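Local coordinates for glutamate receptor 1 (Adineta vaga, PDB 4IO2), which is probably a glutamate-gated ion channel, represented here by its ligand-binding domain, a two-lobed clamshell that holds L-glutamate in its cleft, at residues A3-G7 against I8-I12; L42-I45 against E46-D50; E148-G152 against S153-Y157. One frame throughout, in Å; residues are numbered along the deposited sequence.

Interaction 1 (A3-G7 against I8-I12); sequences ARLKG and ITLRI
Leu5 and Leu10 both swing CG beside the backbone N, anti to their own carbonyl carbon (chi1 -81° and -68°), and these torsions bring the two isopropyl ends together, with the side chains crossing at about a right angle. The closest approach is methyl to methyl, Leu5 CD2 to Leu10 CD2 at 3.8 Å; Leu5 CD1 and Leu10 CD1 follow at 4.1 Å. Leu5 CD2 has a further neighbour in Ile8 CG2, also 4.1 Å away. The chain bends enough for this because Leu5 to Ile8 form a type II beta turn, closed by Ile8 N donating to Leu5 O over 3.0 Å (N-H...O angle 161°), the donor standing above the carbonyl plane. Gly7 fills the third position of the turn, where the backbone phi is positive. Ile8 CG1 leans back on the same carbonyl, 3.5 Å from Leu5 O. One water links turn to strand, donating to Gly7 O and hydrogen-bonded to Thr9 OG1. With an alanine in place of Leu10, Leu5 CD1 would probably lose its partner here, CD2 would keep only Ile8 CG2, and a gap would open beside Ile81. The turn feeds strand 9-14, the middle of a three-stranded parallel sheet: Ile8 and Leu10 hydrogen-bond through the backbone to strand 55-60, Leu10 packs on Ile81 of strand 81-82, and Leu5 rests on Met52 of helix 40-52 and on Tyr217.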
ATOM      1  N   ALA A   3     -21.383 -12.182   0.616  1.00 29.14           N
ATOM      2  CA  ALA A   3     -22.627 -11.494   0.310  1.00 26.64           C
ATOM      3  C   ALA A   3     -22.309 -10.069  -0.099  1.00 25.46           C
ATOM      4  O   ALA A   3     -21.242  -9.513   0.260  1.00 26.43           O
ATOM      5  CB  ALA A   3     -23.557 -11.482   1.521  1.00 30.82           C
ATOM      6  N   ARG A   4     -23.254  -9.459  -0.806  1.00 25.56           N
ATOM      7  CA  ARG A   4     -23.189  -8.035  -1.140  1.00 23.70           C
ATOM      8  C   ARG A   4     -23.807  -7.153  -0.056  1.00 22.66           C
ATOM      9  O   ARG A   4     -24.715  -7.565   0.667  1.00 24.63           O
ATOM     10  CB  ARG A   4     -23.938  -7.782  -2.464  1.00 29.11           C
ATOM     11  CG  ARG A   4     -23.392  -8.548  -3.666  1.00 38.15           C
ATOM     12  CD  ARG A   4     -22.156  -7.877  -4.257  1.00 44.78           C
ATOM     13  NE  ARG A   4     -21.772  -8.515  -5.520  1.00 48.65           N
ATOM     14  CZ  ARG A   4     -22.249  -8.178  -6.715  1.00 53.95           C
ATOM     15  NH1 ARG A   4     -23.129  -7.185  -6.839  1.00 55.00           N
ATOM     16  NH2 ARG A   4     -21.837  -8.835  -7.804  1.00 55.06           N
ATOM     17  N   LEU A   5     -23.311  -5.918   0.037  1.00 21.26           N
ATOM     18  CA  LEU A   5     -23.758  -4.966   1.047  1.00 20.20           C
ATOM     19  C   LEU A   5     -25.046  -4.206   0.650  1.00 21.84           C
ATOM     20  O   LEU A   5     -25.596  -3.482   1.446  1.00 21.20           O
ATOM     21  CB  LEU A   5     -22.629  -4.002   1.398  1.00 22.18           C
ATOM     22  CG  LEU A   5     -21.630  -4.612   2.401  1.00 20.89           C
ATOM     23  CD1 LEU A   5     -20.364  -3.774   2.509  1.00 21.86           C
ATOM     24  CD2 LEU A   5     -22.323  -4.674   3.774  1.00 24.52           C
ATOM     25  N   LYS A   6     -25.557  -4.385  -0.573  1.00 22.97           N
ATOM     26  CA  LYS A   6     -26.759  -3.664  -1.005  1.00 24.59           C
ATOM     27  C   LYS A   6     -27.942  -3.866  -0.057  1.00 23.72           C
ATOM     28  O   LYS A   6     -28.329  -4.997   0.211  1.00 27.23           O
ATOM     29  CB  LYS A   6     -27.163  -4.052  -2.408  1.00 27.35           C
ATOM     30  CG  LYS A   6     -28.323  -3.181  -2.917  1.00 31.08           C
ATOM     31  CD  LYS A   6     -28.611  -3.392  -4.379  1.00 38.73           C
ATOM     32  CE  LYS A   6     -29.822  -2.582  -4.786  1.00 42.61           C
ATOM     33  NZ  LYS A   6     -30.310  -2.992  -6.133  1.00 47.29           N
ATOM     34  N   GLY A   7     -28.500  -2.758   0.425  1.00 21.71           N
ATOM     35  CA  GLY A   7     -29.630  -2.765   1.343  1.00 21.39           C
ATOM     36  C   GLY A   7     -29.281  -3.027   2.811  1.00 21.61           C
ATOM     37  O   GLY A   7     -30.176  -2.980   3.664  1.00 23.42           O
ATOM     38  N   ILE A   8     -28.028  -3.329   3.110  1.00 20.24           N
ATOM     39  CA  ILE A   8     -27.622  -3.677   4.466  1.00 19.13           C
ATOM     40  C   ILE A   8     -27.220  -2.412   5.199  1.00 18.16           C
ATOM     41  O   ILE A   8     -26.559  -1.553   4.620  1.00 19.29           O
ATOM     42  CB  ILE A   8     -26.396  -4.627   4.428  1.00 21.33           C
ATOM     43  CG1 ILE A   8     -26.729  -5.918   3.649  1.00 26.72           C
ATOM     44  CG2 ILE A   8     -25.838  -4.883   5.811  1.00 20.83           C
ATOM     45  CD1 ILE A   8     -27.869  -6.721   4.244  1.00 28.33           C
ATOM     46  N   THR A   9     -27.592  -2.306   6.463  1.00 18.28           N
ATOM     47  CA  THR A   9     -27.151  -1.183   7.268  1.00 18.21           C
ATOM     48  C   THR A   9     -25.801  -1.480   7.911  1.00 18.88           C
ATOM     49  O   THR A   9     -25.619  -2.526   8.522  1.00 23.04           O
ATOM     50  CB  THR A   9     -28.189  -0.843   8.378  1.00 21.03           C
ATOM     51  OG1 THR A   9     -29.418  -0.461   7.762  1.00 20.87           O
ATOM     52  CG2 THR A   9     -27.693   0.296   9.274  1.00 22.45           C
ATOM     53  N   LEU A  10     -24.856  -0.565   7.729  1.00 17.56           N
ATOM     54  CA  LEU A  10     -23.553  -0.636   8.385  1.00 19.63           C
ATOM     55  C   LEU A  10     -23.411   0.444   9.404  1.00 19.47           C
ATOM     56  O   LEU A  10     -23.532   1.626   9.079  1.00 19.24           O
ATOM     57  CB  LEU A  10     -22.429  -0.439   7.391  1.00 22.61           C
ATOM     58  CG  LEU A  10     -22.235  -1.535   6.383  1.00 22.97           C
ATOM     59  CD1 LEU A  10     -21.125  -1.092   5.448  1.00 24.67           C
ATOM     60  CD2 LEU A  10     -21.949  -2.852   7.060  1.00 23.57           C
ATOM     61  N   ARG A  11     -23.098   0.055  10.627  1.00 18.73           N
ATOM     62  CA  ARG A  11     -22.645   0.987  11.668  1.00 17.70           C
ATOM     63  C   ARG A  11     -21.168   1.263  11.421  1.00 15.96           C
ATOM     64  O   ARG A  11     -20.310   0.360  11.523  1.00 17.74           O
ATOM     65  CB  ARG A  11     -22.836   0.401  13.070  1.00 21.99           C
ATOM     66  CG  ARG A  11     -24.274   0.078  13.453  1.00 25.49           C
ATOM     67  CD  ARG A  11     -24.320  -0.778  14.721  1.00 27.09           C
ATOM     68  NE  ARG A  11     -23.531  -1.983  14.517  1.00 28.21           N
ATOM     69  CZ  ARG A  11     -22.927  -2.700  15.463  1.00 28.25           C
ATOM     70  NH1 ARG A  11     -23.072  -2.418  16.757  1.00 30.55           N
ATOM     71  NH2 ARG A  11     -22.186  -3.726  15.096  1.00 29.34           N
ATOM     72  N   ILE A  12     -20.860   2.500  11.036  1.00 15.39           N
ATOM     73  CA  ILE A  12     -19.520   2.901  10.583  1.00 14.12           C
ATOM     74  C   ILE A  12     -18.880   3.807  11.623  1.00 15.37           C
ATOM     75  O   ILE A  12     -19.325   4.929  11.807  1.00 16.30           O
ATOM     76  CB  ILE A  12     -19.571   3.647   9.246  1.00 14.33           C
ATOM     77  CG1 ILE A  12     -20.289   2.823   8.199  1.00 15.40           C
ATOM     78  CG2 ILE A  12     -18.144   4.029   8.811  1.00 14.77           C
ATOM     79  CD1 ILE A  12     -20.430   3.502   6.827  1.00 18.93           C
TER
HETATM   80  O   HOH W   1     -30.925  -1.783   5.962  1.00 21.83           O

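Interaction 2 (L42-I45 against E46-D50)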
ATOM      1  N   LEU A  42     -15.903  11.225   5.246  1.00 12.93           N
ATOM      2  CA  LEU A  42     -17.345  11.355   4.987  1.00 14.31           C
ATOM      3  C   LEU A  42     -17.609  11.305   3.482  1.00 14.00           C
ATOM      4  O   LEU A  42     -18.572  10.673   3.024  1.00 14.90           O
ATOM      5  CB  LEU A  42     -17.873  12.649   5.595  1.00 15.79           C
ATOM      6  CG  LEU A  42     -18.054  12.661   7.128  1.00 17.48           C
ATOM      7  CD1 LEU A  42     -19.103  11.640   7.604  1.00 20.75           C
ATOM      8  CD2 LEU A  42     -16.738  12.445   7.908  1.00 19.43           C
ATOM      9  N   ASP A  43     -16.732  11.929   2.689  1.00 14.72           N
ATOM     10  CA  ASP A  43     -16.903  11.862   1.247  1.00 13.94           C
ATOM     11  C   ASP A  43     -16.672  10.425   0.734  1.00 14.36           C
ATOM     12  O   ASP A  43     -17.363   9.940  -0.183  1.00 15.22           O
ATOM     13  CB  ASP A  43     -15.946  12.817   0.497  1.00 14.82           C
ATOM     14  CG  ASP A  43     -16.275  14.268   0.668  1.00 16.31           C
ATOM     15  OD1 ASP A  43     -17.314  14.635   1.263  1.00 19.50           O
ATOM     16  OD2 ASP A  43     -15.493  15.074   0.086  1.00 18.38           O
ATOM     17  N   LEU A  44     -15.677   9.749   1.289  1.00 13.07           N
ATOM     18  CA  LEU A  44     -15.401   8.364   0.905  1.00 12.54           C
ATOM     19  C   LEU A  44     -16.624   7.463   1.210  1.00 13.89           C
ATOM     20  O   LEU A  44     -17.000   6.623   0.385  1.00 14.05           O
ATOM     21  CB  LEU A  44     -14.140   7.856   1.634  1.00 12.29           C
ATOM     22  CG  LEU A  44     -13.813   6.388   1.402  1.00 13.49           C
ATOM     23  CD1 LEU A  44     -13.638   6.048  -0.086  1.00 15.33           C
ATOM     24  CD2 LEU A  44     -12.612   5.998   2.209  1.00 14.58           C
ATOM     25  N   ILE A  45     -17.240   7.622   2.389  1.00 12.67           N
ATOM     26  CA  ILE A  45     -18.420   6.845   2.729  1.00 13.63           C
ATOM     27  C   ILE A  45     -19.511   7.068   1.668  1.00 16.83           C
ATOM     28  O   ILE A  45     -20.169   6.133   1.261  1.00 17.09           O
ATOM     29  CB  ILE A  45     -18.931   7.233   4.136  1.00 14.36           C
ATOM     30  CG1 ILE A  45     -17.970   6.685   5.197  1.00 13.27           C
ATOM     31  CG2 ILE A  45     -20.335   6.726   4.389  1.00 16.72           C
ATOM     32  CD1 ILE A  45     -18.124   7.336   6.599  1.00 15.88           C
ATOM     33  N   GLU A  46     -19.729   8.304   1.254  1.00 16.40           N
ATOM     34  CA  GLU A  46     -20.719   8.581   0.228  0.52 18.67           C
ATOM     35  C   GLU A  46     -20.389   7.916  -1.119  1.00 17.62           C
ATOM     36  O   GLU A  46     -21.278   7.379  -1.782  1.00 19.22           O
ATOM     37  CB  GLU A  46     -20.898  10.087   0.062  0.52 20.93           C
ATOM     38  CG  GLU A  46     -21.916  10.498  -0.986  0.52 24.90           C
ATOM     39  CD  GLU A  46     -23.294   9.885  -0.765  0.52 28.27           C
ATOM     40  OE1 GLU A  46     -23.624   9.502   0.383  0.52 26.95           O
ATOM     41  OE2 GLU A  46     -24.052   9.785  -1.754  0.52 29.85           O
ATOM     42  N   TYR A  47     -19.124   7.935  -1.541  1.00 17.52           N
ATOM     43  CA  TYR A  47     -18.764   7.287  -2.806  1.00 17.80           C
ATOM     44  C   TYR A  47     -18.998   5.786  -2.692  1.00 17.66           C
ATOM     45  O   TYR A  47     -19.538   5.151  -3.604  1.00 21.93           O
ATOM     46  CB  TYR A  47     -17.281   7.504  -3.119  1.00 18.53           C
ATOM     47  CG  TYR A  47     -16.944   8.799  -3.818  1.00 23.18           C
ATOM     48  CD1 TYR A  47     -17.301   9.010  -5.136  1.00 26.92           C
ATOM     49  CD2 TYR A  47     -16.221   9.804  -3.170  1.00 26.02           C
ATOM     50  CE1 TYR A  47     -16.965  10.178  -5.779  1.00 28.08           C
ATOM     51  CE2 TYR A  47     -15.887  10.984  -3.822  1.00 27.87           C
ATOM     52  CZ  TYR A  47     -16.269  11.165  -5.121  1.00 29.47           C
ATOM     53  OH  TYR A  47     -15.966  12.328  -5.825  1.00 36.28           O
ATOM     54  N   LEU A  48     -18.641   5.192  -1.564  1.00 16.01           N
ATOM     55  CA  LEU A  48     -18.860   3.756  -1.383  1.00 16.59           C
ATOM     56  C   LEU A  48     -20.373   3.415  -1.291  1.00 18.96           C
ATOM     57  O   LEU A  48     -20.847   2.433  -1.880  1.00 21.00           O
ATOM     58  CB  LEU A  48     -18.175   3.249  -0.129  1.00 15.55           C
ATOM     59  CG  LEU A  48     -16.641   3.198  -0.228  1.00 16.66           C
ATOM     60  CD1 LEU A  48     -16.069   2.969   1.141  1.00 18.38           C
ATOM     61  CD2 LEU A  48     -16.232   2.088  -1.194  1.00 19.54           C
ATOM     62  N   ARG A  49     -21.143   4.246  -0.587  1.00 18.64           N
ATOM     63  CA  ARG A  49     -22.570   4.023  -0.408  1.00 22.24           C
ATOM     64  C   ARG A  49     -23.250   4.070  -1.770  1.00 23.59           C
ATOM     65  O   ARG A  49     -24.112   3.221  -2.062  1.00 26.40           O
ATOM     66  CB  ARG A  49     -23.143   5.080   0.532  1.00 22.57           C
ATOM     67  CG  ARG A  49     -24.604   4.876   0.885  1.00 26.00           C
ATOM     68  CD  ARG A  49     -25.319   6.166   1.292  1.00 29.42           C
ATOM     69  NE  ARG A  49     -25.386   7.143   0.216  1.00 35.85           N
ATOM     70  CZ  ARG A  49     -26.211   7.099  -0.830  1.00 41.72           C
ATOM     71  NH1 ARG A  49     -27.102   6.115  -0.993  1.00 45.02           N
ATOM     72  NH2 ARG A  49     -26.139   8.057  -1.737  1.00 41.73           N
ATOM     73  N   ASP A  50     -22.885   5.039  -2.604  1.00 25.11           N
ATOM     74  CA  ASP A  50     -23.506   5.175  -3.932  1.00 29.57           C
ATOM     75  C   ASP A  50     -23.223   3.971  -4.804  1.00 29.32           C
ATOM     76  O   ASP A  50     -24.104   3.527  -5.530  1.00 31.90           O
ATOM     77  CB  ASP A  50     -23.014   6.436  -4.640  1.00 34.91           C
ATOM     78  CG  ASP A  50     -23.537   7.717  -3.995  1.00 42.29           C
ATOM     79  OD1 ASP A  50     -24.394   7.627  -3.085  1.00 45.17           O
ATOM     80  OD2 ASP A  50     -23.094   8.822  -4.408  1.00 48.22           O
TER
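The i to i+4 ladder of helix 40-52 sets this contact, bringing the Leu44 side chain against that of Leu48, one turn on, and placing the Tyr47 ring beside Asp43. Four successive backbone bonds define it: Glu46 N to Leu42 O, Tyr47 N to Asp43 O, Leu48 N to Leu44 O and Arg49 N to Ile45 O. Leu48 N to Leu44 O is the straightest (2.9 Å, N-H...O angle 166°). On the same side of the helix, Leu44 CG and Leu48 CD1 approach to 4.1 Å, the two side chains meeting at a slant. With CG anti to the backbone N (chi1 175°) Leu44 stands out from the helix, and its turn at chi2 carries CD1 toward Leu48, whose own CG is 3.5 Å from Leu44 O. Tyr47 comes alongside the preceding turn: its CD2 is 3.2 Å from Asp43 O, which approaches the ring obliquely, while Leu44 CA lies at the ring edge near its plane.

The helix packs between the sheet of strand 9-14 and helices 218-230 and 233-242 of one lobe of the clamshell. Ile45 packs on Ile12 and Val14 of that strand, while Leu44, Tyr47 and Leu48 all touch Leu228 of helix 218-230. Tyr47 also reaches Ile233 and Leu237 of helix 233-242, and Asp43 OD2 is held there by a salt bridge to Lys240 and a hydrogen bond from Trp241. The Leu44 side chain is about 10 Å from that of the glutamate-binding Asp85, so the contact is near the site but does not line it. Arg49 grips the Glu46 carboxylate side-on in a salt bridge, NE 2.9 Å from Glu46 OE1 and NH2 2.7 Å from Glu46 OE2, though this rests on one of two deposited Glu46 conformers and needs caution.

Interaction 3 (E148-G152 against S153-Y157)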
ATOM      1  N   GLU A 148      12.080   0.428  18.347  1.00 25.61           N
ATOM      2  CA  GLU A 148      13.231   1.076  17.698  1.00 25.84           C
ATOM      3  C   GLU A 148      14.047   2.025  18.550  1.00 27.54           C
ATOM      4  O   GLU A 148      15.218   2.264  18.263  1.00 26.75           O
ATOM      5  CB  GLU A 148      12.770   1.887  16.499  1.00 28.22           C
ATOM      6  CG  GLU A 148      11.989   1.086  15.513  1.00 32.60           C
ATOM      7  CD  GLU A 148      12.830   0.251  14.597  1.00 39.27           C
ATOM      8  OE1 GLU A 148      14.020   0.570  14.415  1.00 40.64           O
ATOM      9  OE2 GLU A 148      12.276  -0.712  14.027  1.00 43.44           O
ATOM     10  N   ILE A 149      13.431   2.582  19.583  1.00 24.05           N
ATOM     11  CA  ILE A 149      14.097   3.576  20.409  0.68 26.42           C
ATOM     12  C   ILE A 149      14.414   3.039  21.800  1.00 27.37           C
ATOM     13  O   ILE A 149      15.553   3.138  22.265  1.00 28.40           O
ATOM     14  CB  ILE A 149      13.260   4.857  20.500  0.68 26.74           C
ATOM     15  CG1 ILE A 149      13.217   5.523  19.125  0.68 29.92           C
ATOM     16  CG2 ILE A 149      13.860   5.802  21.524  0.68 26.13           C
ATOM     17  CD1 ILE A 149      12.235   6.579  19.045  0.68 29.85           C
ATOM     18  N   SER A 150      13.433   2.461  22.485  1.00 25.09           N
ATOM     19  CA  SER A 150      13.623   2.185  23.916  1.00 27.69           C
ATOM     20  C   SER A 150      13.781   0.727  24.310  1.00 28.36           C
ATOM     21  O   SER A 150      13.841   0.438  25.493  1.00 29.44           O
ATOM     22  CB  SER A 150      12.430   2.734  24.691  1.00 26.34           C
ATOM     23  OG  SER A 150      11.257   1.959  24.391  1.00 25.39           O
ATOM     24  N   GLY A 151      13.861  -0.196  23.366  1.00 28.71           N
ATOM     25  CA  GLY A 151      14.087  -1.594  23.732  1.00 30.38           C
ATOM     26  C   GLY A 151      12.968  -2.174  24.591  1.00 30.13           C
ATOM     27  O   GLY A 151      13.189  -3.022  25.474  1.00 33.14           O
ATOM     28  N   GLY A 152      11.757  -1.679  24.339  1.00 27.99           N
ATOM     29  CA  GLY A 152      10.560  -2.176  24.990  1.00 26.98           C
ATOM     30  C   GLY A 152      10.193  -1.399  26.244  1.00 26.97           C
ATOM     31  O   GLY A 152       9.147  -1.624  26.856  1.00 29.45           O
ATOM     32  N   SER A 153      11.047  -0.473  26.647  1.00 27.91           N
ATOM     33  CA  SER A 153      10.797   0.287  27.844  0.65 27.50           C
ATOM     34  C   SER A 153       9.757   1.402  27.598  1.00 24.73           C
ATOM     35  O   SER A 153       9.870   2.205  26.650  1.00 23.69           O
ATOM     36  CB  SER A 153      12.123   0.891  28.355  0.65 28.48           C
ATOM     37  OG  SER A 153      13.155  -0.093  28.597  0.65 28.34           O
ATOM     38  N   ARG A 154       8.756   1.471  28.457  1.00 23.95           N
ATOM     39  CA  ARG A 154       7.705   2.463  28.298  1.00 26.13           C
ATOM     40  C   ARG A 154       8.073   3.808  28.941  1.00 22.05           C
ATOM     41  O   ARG A 154       7.462   4.238  29.930  1.00 23.71           O
ATOM     42  CB  ARG A 154       6.414   1.904  28.852  1.00 24.67           C
ATOM     43  CG  ARG A 154       6.016   0.578  28.160  1.00 28.77           C
ATOM     44  CD  ARG A 154       4.734  -0.015  28.749  1.00 27.56           C
ATOM     45  NE  ARG A 154       4.479  -1.355  28.242  1.00 28.01           N
ATOM     46  CZ  ARG A 154       3.836  -1.592  27.115  1.00 26.12           C
ATOM     47  NH1 ARG A 154       3.338  -0.579  26.427  1.00 26.69           N
ATOM     48  NH2 ARG A 154       3.650  -2.848  26.688  1.00 27.57           N
ATOM     49  N   ASN A 155       9.066   4.457  28.342  1.00 19.47           N
ATOM     50  CA  ASN A 155       9.748   5.590  28.948  1.00 22.12           C
ATOM     51  C   ASN A 155       9.688   6.850  28.076  1.00 20.99           C
ATOM     52  O   ASN A 155      10.404   7.821  28.292  1.00 18.39           O
ATOM     53  CB  ASN A 155      11.195   5.247  29.291  1.00 22.34           C
ATOM     54  CG  ASN A 155      12.005   4.863  28.077  1.00 24.85           C
ATOM     55  OD1 ASN A 155      11.571   5.030  26.938  1.00 24.66           O
ATOM     56  ND2 ASN A 155      13.189   4.326  28.310  1.00 26.25           N
ATOM     57  N   PHE A 156       8.813   6.857  27.075  1.00 18.86           N
ATOM     58  CA  PHE A 156       8.476   8.101  26.377  1.00 19.43           C
ATOM     59  C   PHE A 156       7.620   8.981  27.280  1.00 17.68           C
ATOM     60  O   PHE A 156       7.123   8.503  28.253  1.00 21.25           O
ATOM     61  CB  PHE A 156       7.724   7.804  25.099  1.00 19.66           C
ATOM     62  CG  PHE A 156       6.514   6.931  25.279  1.00 19.59           C
ATOM     63  CD1 PHE A 156       5.302   7.485  25.603  1.00 20.57           C
ATOM     64  CD2 PHE A 156       6.592   5.596  25.047  1.00 18.71           C
ATOM     65  CE1 PHE A 156       4.152   6.679  25.673  1.00 21.67           C
ATOM     66  CE2 PHE A 156       5.461   4.783  25.154  1.00 19.08           C
ATOM     67  CZ  PHE A 156       4.271   5.307  25.504  1.00 22.38           C
ATOM     68  N   TYR A 157       7.433  10.264  26.922  1.00 20.50           N
ATOM     69  CA  TYR A 157       6.424  11.128  27.576  1.00 19.29           C
ATOM     70  C   TYR A 157       5.035  10.819  26.998  1.00 19.20           C
ATOM     71  O   TYR A 157       4.835  10.968  25.801  1.00 19.55           O
ATOM     72  CB  TYR A 157       6.750  12.619  27.305  1.00 21.41           C
ATOM     73  CG  TYR A 157       5.873  13.573  28.072  1.00 21.70           C
ATOM     74  CD1 TYR A 157       4.700  14.051  27.531  1.00 26.49           C
ATOM     75  CD2 TYR A 157       6.263  14.067  29.307  1.00 23.94           C
ATOM     76  CE1 TYR A 157       3.893  14.917  28.216  1.00 28.27           C
ATOM     77  CE2 TYR A 157       5.449  14.942  30.012  1.00 23.37           C
ATOM     78  CZ  TYR A 157       4.292  15.382  29.452  1.00 26.06           C
ATOM     79  OH  TYR A 157       3.512  16.272  30.146  1.00 29.34           O
TER
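Two serines bond to each other's backbone carbonyl across a pair of glycines: Ser150 OG donates to Ser153 O, and Ser153 N donates to Ser150 O. The side-chain bond is the shorter, 2.7 Å from Ser150 OG to Ser153 O, with the donor tilted only modestly from the carbonyl plane. It depends on Ser150 placing OG between its backbone N and carbonyl carbon (chi1 69°), which aims the hydroxyl across the turn. The backbone bond, 3.2 Å from Ser153 N to Ser150 O, is straight at the hydrogen (162°), yet the donor stands well above the carbonyl plane, 67° out of it, away from the lone-pair directions. Ser153 OG, in the conformer given, adds a weak bond of 3.2 Å to the same Ser150 O.

This is a type I' beta turn from Ser150 to Ser153, with Gly151 and Gly152 in the middle positions, both at positive phi. At Gly152 a side chain would be jammed against Gly151 O, so the backbone itself demands the absence of one. Unlike the type I' turns that tip beta hairpins, this one has no strand immediately on either side; it lies in the connection from helix 140-148, which begins at the glutamate-binding Ala140, to strand 157-159. Beyond it, Arg154 is the centre of an inverse gamma turn. Ser153 O also receives a weak bond from Asn155 N at 2.9 Å, so that carbonyl has two donors. The loop is tied to the helix by a backbone bond between Gly152 and Leu146, by Ser150 resting on Tyr145, and by the edge-to-face rings of Phe156 and Tyr145.

In the fold
Interactions 1 and 2 belong to the same lobe and touch: Ile12 CG2 of the strand meets Ile45 CD1 of the helix at 4.0 Å. Each is partly buried and relies on leucine and isoleucine contacts, but the backbone differs, a turn entering a parallel sheet in one and continuous helix in the other. Interaction 3 stands apart, its centre about 42 Å from that of interaction 1 and 39 Å from that of interaction 2, on the opposite side of the chain's centre. It is a surface contact, where serine hydroxyls bonding to carbonyls, one weakly, replace the methyl contacts; backbone hydrogen bonds occur in all three, and glycine at positive phi serves the turns of interactions 1 and 3.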